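Local atomic coordinates of 3-deoxy-D-manno-octulosonate 8-phosphate phosphatase KdsC (Xanthomonas campestris pv. campestris, PDB entry 4NAV), a protein that probably hydrolyses 3-deoxy-D-manno-octulosonate 8-phosphate to free KDO and inorganic phosphate, a magnesium-dependent step in lipopolysaccharide biosynthesis. Residues L22-V27 / A67-R72; D28-D33 / L114-D119; D52-K57 / A158-C163; D15-V20 / V129-A134; P135-P140 / R151-E156. All coordinates share one frame; numbering follows the deposited sequence.

Contact 1: L22-V27 / A67-R72; sequences LACFDV and ALITAR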
# COMPACT_ATOMS: atom_id res chain seq x y z
N LEU A 22 -18.77 24.12 8.84
CA LEU A 22 -18.74 23.42 7.55
C LEU A 22 -17.32 22.93 7.35
O LEU A 22 -16.36 23.69 7.45
CB LEU A 22 -19.18 24.36 6.44
CG LEU A 22 -18.92 23.85 5.01
CD1 LEU A 22 -19.86 22.72 4.68
CD2 LEU A 22 -19.10 24.98 4.01
N ALA A 23 -17.20 21.63 7.08
CA ALA A 23 -15.89 21.00 6.87
C ALA A 23 -15.85 20.42 5.47
O ALA A 23 -16.65 19.53 5.15
CB ALA A 23 -15.66 19.91 7.89
N CYS A 24 -14.94 20.92 4.63
CA CYS A 24 -14.85 20.47 3.24
C CYS A 24 -13.57 19.74 3.04
O CYS A 24 -12.55 20.15 3.57
CB CYS A 24 -14.89 21.65 2.30
SG CYS A 24 -16.35 22.68 2.48
N PHE A 25 -13.58 18.70 2.22
CA PHE A 25 -12.42 17.86 2.01
C PHE A 25 -12.19 17.58 0.55
O PHE A 25 -13.08 17.07 -0.13
CB PHE A 25 -12.62 16.53 2.71
CG PHE A 25 -12.68 16.63 4.20
CD1 PHE A 25 -11.56 16.33 4.98
CD2 PHE A 25 -13.84 17.04 4.82
CE1 PHE A 25 -11.62 16.41 6.35
CE2 PHE A 25 -13.90 17.14 6.19
CZ PHE A 25 -12.79 16.83 6.96
N ASP A 26 -10.98 17.87 0.06
CA ASP A 26 -10.52 17.33 -1.21
C ASP A 26 -10.63 15.81 -1.13
O ASP A 26 -10.66 15.23 -0.05
CB ASP A 26 -9.06 17.71 -1.44
CG ASP A 26 -8.58 17.38 -2.85
OD1 ASP A 26 -9.38 17.61 -3.79
OD2 ASP A 26 -7.42 16.91 -3.01
N VAL A 27 -10.68 15.14 -2.26
CA VAL A 27 -10.72 13.68 -2.25
C VAL A 27 -9.28 13.13 -2.37
O VAL A 27 -8.73 12.58 -1.40
CB VAL A 27 -11.64 13.15 -3.38
CG1 VAL A 27 -11.63 11.64 -3.42
CG2 VAL A 27 -13.07 13.64 -3.15
N ALA A 67 -18.67 18.16 3.48
CA ALA A 67 -18.76 18.16 2.04
C ALA A 67 -17.47 17.66 1.43
O ALA A 67 -16.39 17.97 1.93
CB ALA A 67 -19.04 19.56 1.54
N LEU A 68 -17.59 16.85 0.39
CA LEU A 68 -16.44 16.42 -0.40
C LEU A 68 -16.44 17.22 -1.68
O LEU A 68 -17.50 17.45 -2.25
CB LEU A 68 -16.55 14.94 -0.74
CG LEU A 68 -16.86 14.00 0.41
CD1 LEU A 68 -16.82 12.56 -0.07
CD2 LEU A 68 -15.90 14.21 1.56
N ILE A 69 -15.27 17.67 -2.11
CA ILE A 69 -15.18 18.55 -3.27
C ILE A 69 -14.04 18.10 -4.15
O ILE A 69 -12.88 18.14 -3.75
CB ILE A 69 -15.01 20.01 -2.85
CG1 ILE A 69 -16.08 20.38 -1.80
CG2 ILE A 69 -15.08 20.91 -4.07
CD1 ILE A 69 -16.29 21.85 -1.56
N THR A 70 -14.40 17.66 -5.34
CA THR A 70 -13.45 17.11 -6.29
C THR A 70 -13.68 17.73 -7.67
O THR A 70 -14.82 18.03 -8.07
CB THR A 70 -13.57 15.57 -6.39
OG1 THR A 70 -12.97 15.11 -7.60
CG2 THR A 70 -15.03 15.12 -6.37
N ALA A 71 -12.58 17.94 -8.39
CA ALA A 71 -12.63 18.39 -9.78
C ALA A 71 -12.98 17.22 -10.72
O ALA A 71 -13.59 17.43 -11.77
CB ALA A 71 -11.30 19.00 -10.18
N ARG A 72 -12.59 16.00 -10.33
CA ARG A 72 -12.85 14.79 -11.12
C ARG A 72 -14.34 14.51 -11.12
O ARG A 72 -15.03 14.89 -10.20
CB ARG A 72 -12.10 13.57 -10.56

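Contact 2: D28-D33 / L114-D119; sequences DGTLTD and LFMGDD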
# COMPACT_ATOMS: atom_id res chain seq x y z
N ASP A 28 -8.72 13.26 -3.56
CA ASP A 28 -7.45 12.65 -3.84
C ASP A 28 -6.31 13.35 -3.20
O ASP A 28 -6.14 14.58 -3.35
CB ASP A 28 -7.24 12.56 -5.33
CG ASP A 28 -8.05 11.45 -5.94
OD1 ASP A 28 -7.71 10.24 -5.68
OD2 ASP A 28 -8.98 11.78 -6.69
N GLY A 29 -5.55 12.55 -2.47
CA GLY A 29 -4.42 13.03 -1.70
C GLY A 29 -4.76 13.48 -0.30
O GLY A 29 -3.86 13.80 0.48
N THR A 30 -6.05 13.50 0.03
CA THR A 30 -6.54 14.05 1.28
C THR A 30 -7.31 12.99 2.06
O THR A 30 -6.93 12.66 3.19
CB THR A 30 -7.43 15.25 0.97
OG1 THR A 30 -6.60 16.33 0.53
CG2 THR A 30 -8.20 15.68 2.16
N LEU A 31 -8.33 12.41 1.42
CA LEU A 31 -8.96 11.16 1.90
C LEU A 31 -8.34 9.90 1.28
O LEU A 31 -8.80 8.78 1.52
CB LEU A 31 -10.44 11.17 1.57
CG LEU A 31 -11.19 12.40 2.03
CD1 LEU A 31 -12.60 12.39 1.47
CD2 LEU A 31 -11.22 12.45 3.54
N THR A 32 -7.32 10.10 0.47
CA THR A 32 -6.72 9.06 -0.38
C THR A 32 -5.25 9.34 -0.29
O THR A 32 -4.85 10.45 0.01
CB THR A 32 -7.29 9.23 -1.80
OG1 THR A 32 -8.57 8.59 -1.87
CG2 THR A 32 -6.42 8.68 -2.88
N ASP A 33 -4.44 8.32 -0.54
CA ASP A 33 -2.96 8.49 -0.57
C ASP A 33 -2.44 9.02 -1.92
O ASP A 33 -1.24 8.91 -2.21
CB ASP A 33 -2.27 7.16 -0.23
CG ASP A 33 -2.69 6.02 -1.15
OD1 ASP A 33 -3.45 6.25 -2.11
OD2 ASP A 33 -2.29 4.88 -0.86
N LEU A 114 -13.84 25.04 7.28
CA LEU A 114 -12.59 24.34 7.28
C LEU A 114 -12.43 23.69 5.93
O LEU A 114 -13.40 23.14 5.40
CB LEU A 114 -12.61 23.22 8.30
CG LEU A 114 -11.39 22.29 8.30
CD1 LEU A 114 -11.15 21.83 9.72
CD2 LEU A 114 -11.50 21.11 7.35
N PHE A 115 -11.22 23.74 5.37
CA PHE A 115 -10.96 23.08 4.10
C PHE A 115 -9.68 22.31 4.16
O PHE A 115 -8.65 22.85 4.58
CB PHE A 115 -10.88 24.09 2.95
CG PHE A 115 -10.98 23.46 1.59
CD1 PHE A 115 -12.17 23.51 0.87
CD2 PHE A 115 -9.91 22.81 1.05
CE1 PHE A 115 -12.28 22.93 -0.37
CE2 PHE A 115 -10.02 22.20 -0.18
CZ PHE A 115 -11.20 22.27 -0.90
N MET A 116 -9.72 21.06 3.73
CA MET A 116 -8.53 20.25 3.72
C MET A 116 -8.21 19.82 2.31
O MET A 116 -9.06 19.20 1.64
CB MET A 116 -8.75 19.03 4.56
CG MET A 116 -7.52 18.19 4.75
SD MET A 116 -7.96 16.77 5.73
CE MET A 116 -6.34 16.23 6.26
N GLY A 117 -7.01 20.14 1.84
CA GLY A 117 -6.58 19.77 0.49
C GLY A 117 -5.09 19.52 0.43
O GLY A 117 -4.39 19.79 1.39
N ASP A 118 -4.61 19.02 -0.70
CA ASP A 118 -3.20 18.60 -0.82
C ASP A 118 -2.42 19.20 -1.99
O ASP A 118 -1.20 19.10 -2.00
CB ASP A 118 -3.13 17.08 -0.93
CG ASP A 118 -3.70 16.56 -2.22
OD1 ASP A 118 -4.87 16.87 -2.56
OD2 ASP A 118 -2.96 15.82 -2.92
N ASP A 119 -3.11 19.81 -2.96
CA ASP A 119 -2.46 20.28 -4.22
C ASP A 119 -3.12 21.53 -4.81
O ASP A 119 -4.13 22.01 -4.32
CB ASP A 119 -2.44 19.13 -5.25
CG ASP A 119 -1.28 19.22 -6.24
OD1 ASP A 119 -0.43 20.15 -6.13
OD2 ASP A 119 -1.20 18.35 -7.16

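Contact 3: D52-K57 / A158-C163; sequences DGQGLK and AAREVC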
# COMPACT_ATOMS: atom_id res chain seq x y z
N ASP A 52 -10.85 7.55 8.75
CA ASP A 52 -11.36 8.78 8.17
C ASP A 52 -12.89 8.76 8.13
O ASP A 52 -13.55 9.71 8.55
CB ASP A 52 -10.72 9.04 6.79
CG ASP A 52 -9.22 9.39 6.86
OD1 ASP A 52 -8.73 9.84 7.92
OD2 ASP A 52 -8.51 9.25 5.84
N GLY A 53 -13.47 7.65 7.69
CA GLY A 53 -14.94 7.49 7.66
C GLY A 53 -15.61 7.66 9.01
O GLY A 53 -16.59 8.40 9.14
N GLN A 54 -15.06 6.99 10.02
CA GLN A 54 -15.56 7.16 11.35
C GLN A 54 -15.47 8.65 11.75
O GLN A 54 -16.42 9.19 12.30
CB GLN A 54 -14.80 6.28 12.33
CG GLN A 54 -15.40 6.21 13.73
CD GLN A 54 -16.86 5.78 13.70
OE1 GLN A 54 -17.18 4.69 13.27
NE2 GLN A 54 -17.74 6.63 14.21
N GLY A 55 -14.35 9.31 11.45
CA GLY A 55 -14.24 10.73 11.79
C GLY A 55 -15.29 11.63 11.12
O GLY A 55 -15.85 12.52 11.73
N LEU A 56 -15.59 11.35 9.86
CA LEU A 56 -16.49 12.19 9.12
C LEU A 56 -17.93 12.10 9.61
O LEU A 56 -18.62 13.10 9.72
CB LEU A 56 -16.38 11.87 7.63
CG LEU A 56 -15.00 12.25 7.06
CD1 LEU A 56 -14.86 11.67 5.67
CD2 LEU A 56 -14.77 13.74 7.02
N LYS A 57 -18.39 10.88 9.88
CA LYS A 57 -19.68 10.65 10.49
C LYS A 57 -19.82 11.41 11.81
O LYS A 57 -20.87 11.97 12.11
CB LYS A 57 -19.87 9.16 10.75
CG LYS A 57 -20.29 8.38 9.53
CD LYS A 57 -20.38 6.90 9.84
CE LYS A 57 -20.84 6.12 8.61
NZ LYS A 57 -20.78 4.64 8.75
N ALA A 158 -5.27 11.07 8.07
CA ALA A 158 -5.10 12.50 8.14
C ALA A 158 -6.44 13.22 8.38
O ALA A 158 -6.53 14.17 9.17
CB ALA A 158 -4.46 13.02 6.88
N ALA A 159 -7.48 12.79 7.69
CA ALA A 159 -8.78 13.40 7.88
C ALA A 159 -9.38 13.10 9.28
O ALA A 159 -9.99 13.97 9.89
CB ALA A 159 -9.74 12.96 6.78
N ARG A 160 -9.19 11.89 9.78
CA ARG A 160 -9.60 11.60 11.13
C ARG A 160 -8.87 12.52 12.08
O ARG A 160 -9.47 13.08 13.01
CB ARG A 160 -9.27 10.15 11.50
CG ARG A 160 -9.58 9.77 12.95
CD ARG A 160 -11.02 10.12 13.31
NE ARG A 160 -11.42 9.52 14.59
CZ ARG A 160 -11.73 8.24 14.77
NH1 ARG A 160 -11.67 7.36 13.76
NH2 ARG A 160 -12.09 7.83 15.98
N GLU A 161 -7.58 12.73 11.84
CA GLU A 161 -6.81 13.61 12.71
C GLU A 161 -7.44 15.00 12.79
O GLU A 161 -7.45 15.62 13.85
CB GLU A 161 -5.35 13.67 12.26
CG GLU A 161 -4.43 14.31 13.29
CD GLU A 161 -3.01 14.44 12.77
OE1 GLU A 161 -2.50 13.51 12.06
OE2 GLU A 161 -2.39 15.50 13.05
N VAL A 162 -7.94 15.47 11.66
CA VAL A 162 -8.60 16.74 11.61
C VAL A 162 -9.91 16.66 12.38
O VAL A 162 -10.18 17.49 13.25
CB VAL A 162 -8.87 17.16 10.15
CG1 VAL A 162 -9.90 18.28 10.05
CG2 VAL A 162 -7.58 17.61 9.52
N CYS A 163 -10.75 15.69 12.03
CA CYS A 163 -12.00 15.50 12.73
C CYS A 163 -11.81 15.50 14.25
O CYS A 163 -12.49 16.22 14.97
CB CYS A 163 -12.65 14.22 12.26
SG CYS A 163 -13.16 14.25 10.50

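Contact 4: D15-V20 / V129-A134; sequences DRAARV and VGLPVA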
# COMPACT_ATOMS: atom_id res chain seq x y z
N ASP A 15 -9.21 27.85 18.54
CA ASP A 15 -10.32 28.78 18.50
C ASP A 15 -11.05 28.76 17.15
O ASP A 15 -12.25 28.93 17.12
CB ASP A 15 -9.88 30.21 18.81
CG ASP A 15 -9.33 30.35 20.21
OD1 ASP A 15 -9.75 29.60 21.12
OD2 ASP A 15 -8.41 31.17 20.39
N ARG A 16 -10.32 28.57 16.05
CA ARG A 16 -10.96 28.53 14.75
C ARG A 16 -11.68 27.23 14.60
O ARG A 16 -12.79 27.20 14.08
CB ARG A 16 -9.96 28.69 13.64
CG ARG A 16 -9.36 30.08 13.60
CD ARG A 16 -8.48 30.26 12.38
NE ARG A 16 -7.35 31.06 12.80
CZ ARG A 16 -6.08 30.70 12.74
NH1 ARG A 16 -5.71 29.57 12.13
NH2 ARG A 16 -5.15 31.51 13.23
N ALA A 17 -11.06 26.15 15.09
CA ALA A 17 -11.66 24.83 14.99
C ALA A 17 -12.97 24.76 15.78
O ALA A 17 -13.89 24.06 15.38
CB ALA A 17 -10.68 23.79 15.50
N ALA A 18 -13.03 25.49 16.89
CA ALA A 18 -14.24 25.58 17.71
C ALA A 18 -15.43 26.20 17.01
O ALA A 18 -16.56 25.97 17.42
CB ALA A 18 -13.96 26.35 19.00
N ARG A 19 -15.20 27.01 15.99
CA ARG A 19 -16.32 27.67 15.32
C ARG A 19 -16.62 27.11 13.93
O ARG A 19 -17.38 27.67 13.18
CB ARG A 19 -16.14 29.19 15.32
CG ARG A 19 -14.97 29.76 14.55
CD ARG A 19 -14.97 31.29 14.75
NE ARG A 19 -13.69 31.99 14.63
CZ ARG A 19 -12.90 32.08 13.55
NH1 ARG A 19 -13.17 31.43 12.42
NH2 ARG A 19 -11.79 32.81 13.64
N VAL A 20 -15.99 25.98 13.62
CA VAL A 20 -16.19 25.33 12.35
C VAL A 20 -17.58 24.73 12.27
O VAL A 20 -17.93 23.87 13.05
CB VAL A 20 -15.15 24.21 12.15
CG1 VAL A 20 -15.56 23.27 11.01
CG2 VAL A 20 -13.79 24.81 11.90
N VAL A 129 -10.61 30.20 3.24
CA VAL A 129 -11.37 29.74 4.41
C VAL A 129 -10.78 30.14 5.77
O VAL A 129 -9.61 30.49 5.88
CB VAL A 129 -11.60 28.22 4.38
CG1 VAL A 129 -12.40 27.83 3.15
CG2 VAL A 129 -10.27 27.47 4.43
N GLY A 130 -11.61 30.09 6.78
CA GLY A 130 -11.18 30.36 8.12
C GLY A 130 -10.13 29.36 8.60
O GLY A 130 -9.19 29.74 9.32
N LEU A 131 -10.27 28.09 8.24
CA LEU A 131 -9.36 27.06 8.74
C LEU A 131 -8.89 26.08 7.65
O LEU A 131 -9.48 25.03 7.44
CB LEU A 131 -10.01 26.29 9.89
CG LEU A 131 -9.08 25.32 10.62
CD1 LEU A 131 -7.73 25.96 10.97
CD2 LEU A 131 -9.74 24.81 11.89
N PRO A 132 -7.85 26.46 6.91
CA PRO A 132 -7.27 25.53 5.97
C PRO A 132 -6.43 24.50 6.69
O PRO A 132 -5.85 24.80 7.72
CB PRO A 132 -6.40 26.43 5.10
CG PRO A 132 -5.99 27.53 5.98
CD PRO A 132 -7.10 27.73 6.98
N VAL A 133 -6.34 23.30 6.14
CA VAL A 133 -5.46 22.27 6.72
C VAL A 133 -4.95 21.36 5.57
O VAL A 133 -5.63 21.16 4.56
CB VAL A 133 -6.17 21.50 7.87
CG1 VAL A 133 -7.53 20.94 7.44
CG2 VAL A 133 -5.29 20.40 8.40
N ALA A 134 -3.73 20.88 5.70
CA ALA A 134 -3.12 20.01 4.68
C ALA A 134 -2.50 18.78 5.30
O ALA A 134 -1.94 18.86 6.41
CB ALA A 134 -2.06 20.75 3.93

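Contact 5: P135-P140 / R151-E156; sequences PANAHP and RARGGE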
# COMPACT_ATOMS: atom_id res chain seq x y z
N PRO A 135 -2.64 17.63 4.64
CA PRO A 135 -2.05 16.44 5.18
C PRO A 135 -0.52 16.48 5.07
O PRO A 135 0.05 17.38 4.42
CB PRO A 135 -2.66 15.36 4.32
CG PRO A 135 -2.93 16.00 3.02
CD PRO A 135 -3.32 17.39 3.36
N ALA A 136 0.16 15.53 5.70
CA ALA A 136 1.63 15.53 5.72
C ALA A 136 2.21 15.30 4.32
O ALA A 136 3.24 15.86 3.99
CB ALA A 136 2.15 14.47 6.68
N ASN A 137 1.54 14.50 3.51
CA ASN A 137 1.98 14.26 2.12
C ASN A 137 1.70 15.41 1.15
O ASN A 137 1.86 15.24 -0.05
CB ASN A 137 1.30 12.99 1.57
CG ASN A 137 -0.21 13.07 1.67
OD1 ASN A 137 -0.74 13.07 2.79
ND2 ASN A 137 -0.92 13.17 0.53
N ALA A 138 1.22 16.55 1.62
CA ALA A 138 0.77 17.64 0.72
C ALA A 138 1.91 18.17 -0.15
O ALA A 138 3.06 18.21 0.31
CB ALA A 138 0.20 18.77 1.53
N HIS A 139 1.62 18.57 -1.39
CA HIS A 139 2.63 19.25 -2.21
C HIS A 139 3.23 20.45 -1.48
O HIS A 139 2.50 21.20 -0.85
CB HIS A 139 2.03 19.74 -3.53
CG HIS A 139 3.06 20.18 -4.52
ND1 HIS A 139 3.68 19.30 -5.38
CD2 HIS A 139 3.64 21.38 -4.73
CE1 HIS A 139 4.59 19.94 -6.09
NE2 HIS A 139 4.60 21.20 -5.70
N PRO A 140 4.55 20.63 -1.54
CA PRO A 140 5.19 21.76 -0.84
C PRO A 140 4.60 23.14 -1.15
O PRO A 140 4.55 24.00 -0.26
CB PRO A 140 6.65 21.72 -1.31
CG PRO A 140 6.85 20.33 -1.78
CD PRO A 140 5.54 19.81 -2.26
N ARG A 151 -0.07 15.34 11.30
CA ARG A 151 1.03 14.39 11.38
C ARG A 151 0.83 13.27 10.34
O ARG A 151 1.77 12.86 9.72
CB ARG A 151 1.14 13.81 12.80
CG ARG A 151 1.83 14.74 13.79
CD ARG A 151 1.49 14.41 15.25
NE ARG A 151 0.41 15.25 15.78
CZ ARG A 151 -0.85 14.88 16.04
NH1 ARG A 151 -1.27 13.62 15.84
NH2 ARG A 151 -1.71 15.77 16.51
N ALA A 152 -0.38 12.78 10.19
CA ALA A 152 -0.64 11.63 9.31
C ALA A 152 -0.79 12.04 7.85
O ALA A 152 -1.09 13.18 7.53
CB ALA A 152 -1.87 10.85 9.76
N ARG A 153 -0.65 11.04 7.00
CA ARG A 153 -0.73 11.18 5.56
C ARG A 153 -2.15 10.96 5.06
O ARG A 153 -2.96 10.28 5.69
CB ARG A 153 0.20 10.15 4.87
CG ARG A 153 1.67 10.36 5.25
CD ARG A 153 2.75 9.50 4.60
NE ARG A 153 3.87 10.36 4.22
CZ ARG A 153 4.75 10.09 3.25
NH1 ARG A 153 4.64 9.00 2.51
NH2 ARG A 153 5.74 10.94 3.03
N GLY A 154 -2.43 11.54 3.90
CA GLY A 154 -3.71 11.38 3.25
C GLY A 154 -3.95 9.92 3.04
O GLY A 154 -3.04 9.19 2.65
N GLY A 155 -5.14 9.48 3.36
CA GLY A 155 -5.52 8.08 3.18
C GLY A 155 -4.95 7.16 4.25
O GLY A 155 -5.10 5.93 4.16
N GLU A 156 -4.31 7.76 5.26
CA GLU A 156 -3.77 7.03 6.42
C GLU A 156 -4.17 7.72 7.75
O GLU A 156 -3.40 7.78 8.68
CB GLU A 156 -2.25 6.92 6.27
CG GLU A 156 -1.82 6.06 5.07
CD GLU A 156 -0.33 6.10 4.76
OE1 GLU A 156 0.48 6.60 5.61
OE2 GLU A 156 0.04 5.60 3.66

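Contact 1: L22-V27 / A67-R72
Ala67 sits between Ala23 and Phe25 as two parallel strands zip together. Ala67 N donates to Ala23 O (3.0 Å) and Ala67 O accepts from Phe25 N (2.9 Å). In a third bond, from Ile69 N to Phe25 O (3.0 Å), the donor stands above the Phe25 carbonyl plane, 36° out of it. The strand segments lie 4.7 Å apart at their axes and are turned 33° against each other. The buried part of the contact has two faces. On one, Ile69 CD1 reaches Cys24 CB (4.1 Å), and helix 95-105 packs over Ala67 and Ile69. On the other, Phe25 CB meets Leu68 CD2 (4.2 Å), while Ala67 O lies at the edge of the Phe25 ring, in its plane. Beyond the last ladder bond the chains touch mainly through side chains: Val27 CG2, anti to its own carbonyl carbon, meets Thr70 CB (3.8 Å) as the two branched side chains cross obliquely. After Thr70 the second segment turns outward, with Ala71 exposed and Arg72 poorly ordered, both without contact to 22-27. Asp26 carries a salt bridge to Lys95, which also donates to Ile69 O, and its carboxylate lies beside that of Asp118. Adjacent parallel strands, the central one leading into a predicted magnesium-binding aspartate, are characteristic of the Rossmann-like core of the haloacid dehalogenase superfamily.

Contact 2: D28-D33 / L114-D119
Asp118 reaches across from the end of strand 113-116 to Asp28 and Gly29 in the loop 28-33. At the root of the side chain, Asp118 CB lies 3.6 Å from Gly29 O. The next atom is swung back over its own main chain (chi1 68°), a rotation that turns the carboxylate onto the Asp28-Gly29 peptide and leaves Asp118 CG 3.6 Å from Gly29 CA. At the tip the two oxygens divide. Asp118 OD2 lies against the bare CA of Gly29 (3.4 Å), where the residue carries only hydrogen, and Asp118 OD1 comes 2.7 Å from Asp28 O. Both members of that last pair are acceptors, so no hydrogen bond joins them. Thr30 lies next to this cluster with its two branches divided. Thr30 OG1 is set against Gly117 CA (3.4 Å), whereas Thr30 CG2 packs on Met116 CG (3.7 Å) and approaches Met116 SD equally closely. The extended methionine and the threonine run past each other in opposite directions. Around the contact, Asp28 OD2 pairs with Lys46, and Leu51 of a second subunit packs on Asp118. Asp26, Asp28 and Thr30 fit the DxDx(T/V) pattern of haloacid dehalogenase-like enzymes. The gathering of the Asp26 and Asp118 carboxylates beside the Asp28 carbonyl is consistent with the magnesium site of this superfamily, where the corresponding carbonyl is a ligand.

Contact 3: D52-K57 / A158-C163
Asp52 and Arg160 supply the hydrogen bond between two helix segments that run nearly side by side, their axes 7.7 Å apart at an angle of 29°. Contacts of the Asp52 carboxylate come first. Arg160 N donates to Asp52 OD1 (2.8 Å) on the anti side of the carboxylate, 32° out of its plane, and Ala159 N lies 3.2 Å from the same Asp52 OD1. Ala159 CB rests on Asp52 CG (3.6 Å). Packing against glycine forms the second group: Gly55 brings bare backbone to the other helix, where Arg160 CD lies 3.6 Å from Gly55 CA and Cys163 SG 3.4 Å from Gly55 O. The apolar contact is that of Leu56 CD2 with Cys163 SG (3.9 Å). The last group concerns the arginine shaft. With CG anti to the backbone N (chi1 176°) and a bend at chi2, Arg160 runs beside Gln54 in the same direction, and Arg160 NH1 lies 3.6 Å from Gln54 CB. Its guanidinium pairs with Asp164, donates to Leu51 O and bridges to Asp119 of a neighbouring subunit. Leu56 and Ala159 also abut Phe25, so both helices lie on one face of the central sheet. A carboxylate accepting a first-turn amide near the N terminus of helix 158-169 would probably interact favourably with the helix dipole, whereas the arginine's charge is probably balanced by Asp164 and by Asp119 of the neighbouring subunit.

Contact 4: D15-V20 / V129-A134
The Arg16 guanidinium has Leu131 CD1 at its edge, near its plane, while Gly130 O approaches the group obliquely. The other flat group here, the guanidinium of Arg19, has Arg16 CA over the centre of one face, 4.2 Å above the plane. Further down the side chain, Arg16 CD lies 3.2 Å from Gly130 O; the chain bends at chi3, and the guanidinium stays farther from that carbonyl. Leu131 is the apolar centre. Leu131 CD2 packs against the helix end, 3.6 Å from Ala17 CA and 3.9 Å from Ala17 CB. Val20 crosses Leu131 at about a right angle, bringing Val20 CG2 to 4.1 Å from Leu131 CD2. Helix 11-17, which leads into the central strand 22-25, thus packs by its end against the start of strand 131-133, an outermost strand of the five-stranded parallel sheet in this chain's Rossmann-like core. A type I turn from Ala17 to Val20 makes the bend after the helix, closed by a weak bond from Val20 N to Ala17 O. Gln170 NE2 donates to the carbonyls of both Ala17 and Val20, and Ala17 also packs on Val165 and Ala169 of helix 158-169. Trp148 lies against Leu131.

Contact 5: P135-P140 / R151-E156
Asn137 and Gly154, and Ala136 and Ala152, join loop 135-140 to loop 151-156 by two hydrogen bonds. The more nearly linear runs from Gly154 N to Asn137 OD1, with an angle of 176° at the hydrogen; the modelled length of 2.5 Å is doubtful at this resolution. The donor stands above the amide plane, not on a lone pair. With its CG flanked by main-chain N and C (chi1 55°), the Asn137 side chain spans two loops, for Asn137 ND2 donates to Gly29 O. The second bond, Ala136 N to Ala152 O (3.2 Å), shares its acceptor, because Thr150 OG1 also reaches that carbonyl. The N-H groups of Arg151 and Ala152 are both taken by the carboxylate of Glu161, one on each oxygen. Turns satisfy further backbone groups: Ala138 N bonds to Pro135 O (3.1 Å) in a type I turn and Glu156 N to Arg153 O (2.9 Å) in a type II turn. Packing is slight: Pro135 CB lies 3.8 Å from Gly154 N, and Ala136 CB 3.5 Å from Arg151 O. Pro135 also touches Asp118, a predicted magnesium ligand. Both loops follow strand 131-133 in the chain and precede helix 158-169, and the first of them passes through His139 at the N-cap into helix 140-143.

From the N terminus, contact 4 opens first at 15-20 and closes a long loop at 129-134, joining helix 11-17 to an outermost strand. Nested within it, contact 1 runs from the central strand at 22-27 to its neighbour at 67-72. Contact 2, also nested in contact 4, crosses contact 1: its 28-33 loop reaches the strand end at 114-119 on the other side of the central strand. Contact 3 opens at 52-57 and closes at 158-163, crossing contacts 1, 2 and 4 and laying paired helices on the sheet. Contact 5, 135-140 with 151-156, is nested inside contact 3, follows contact 4 in series and borders contact 2 at the predicted metal site.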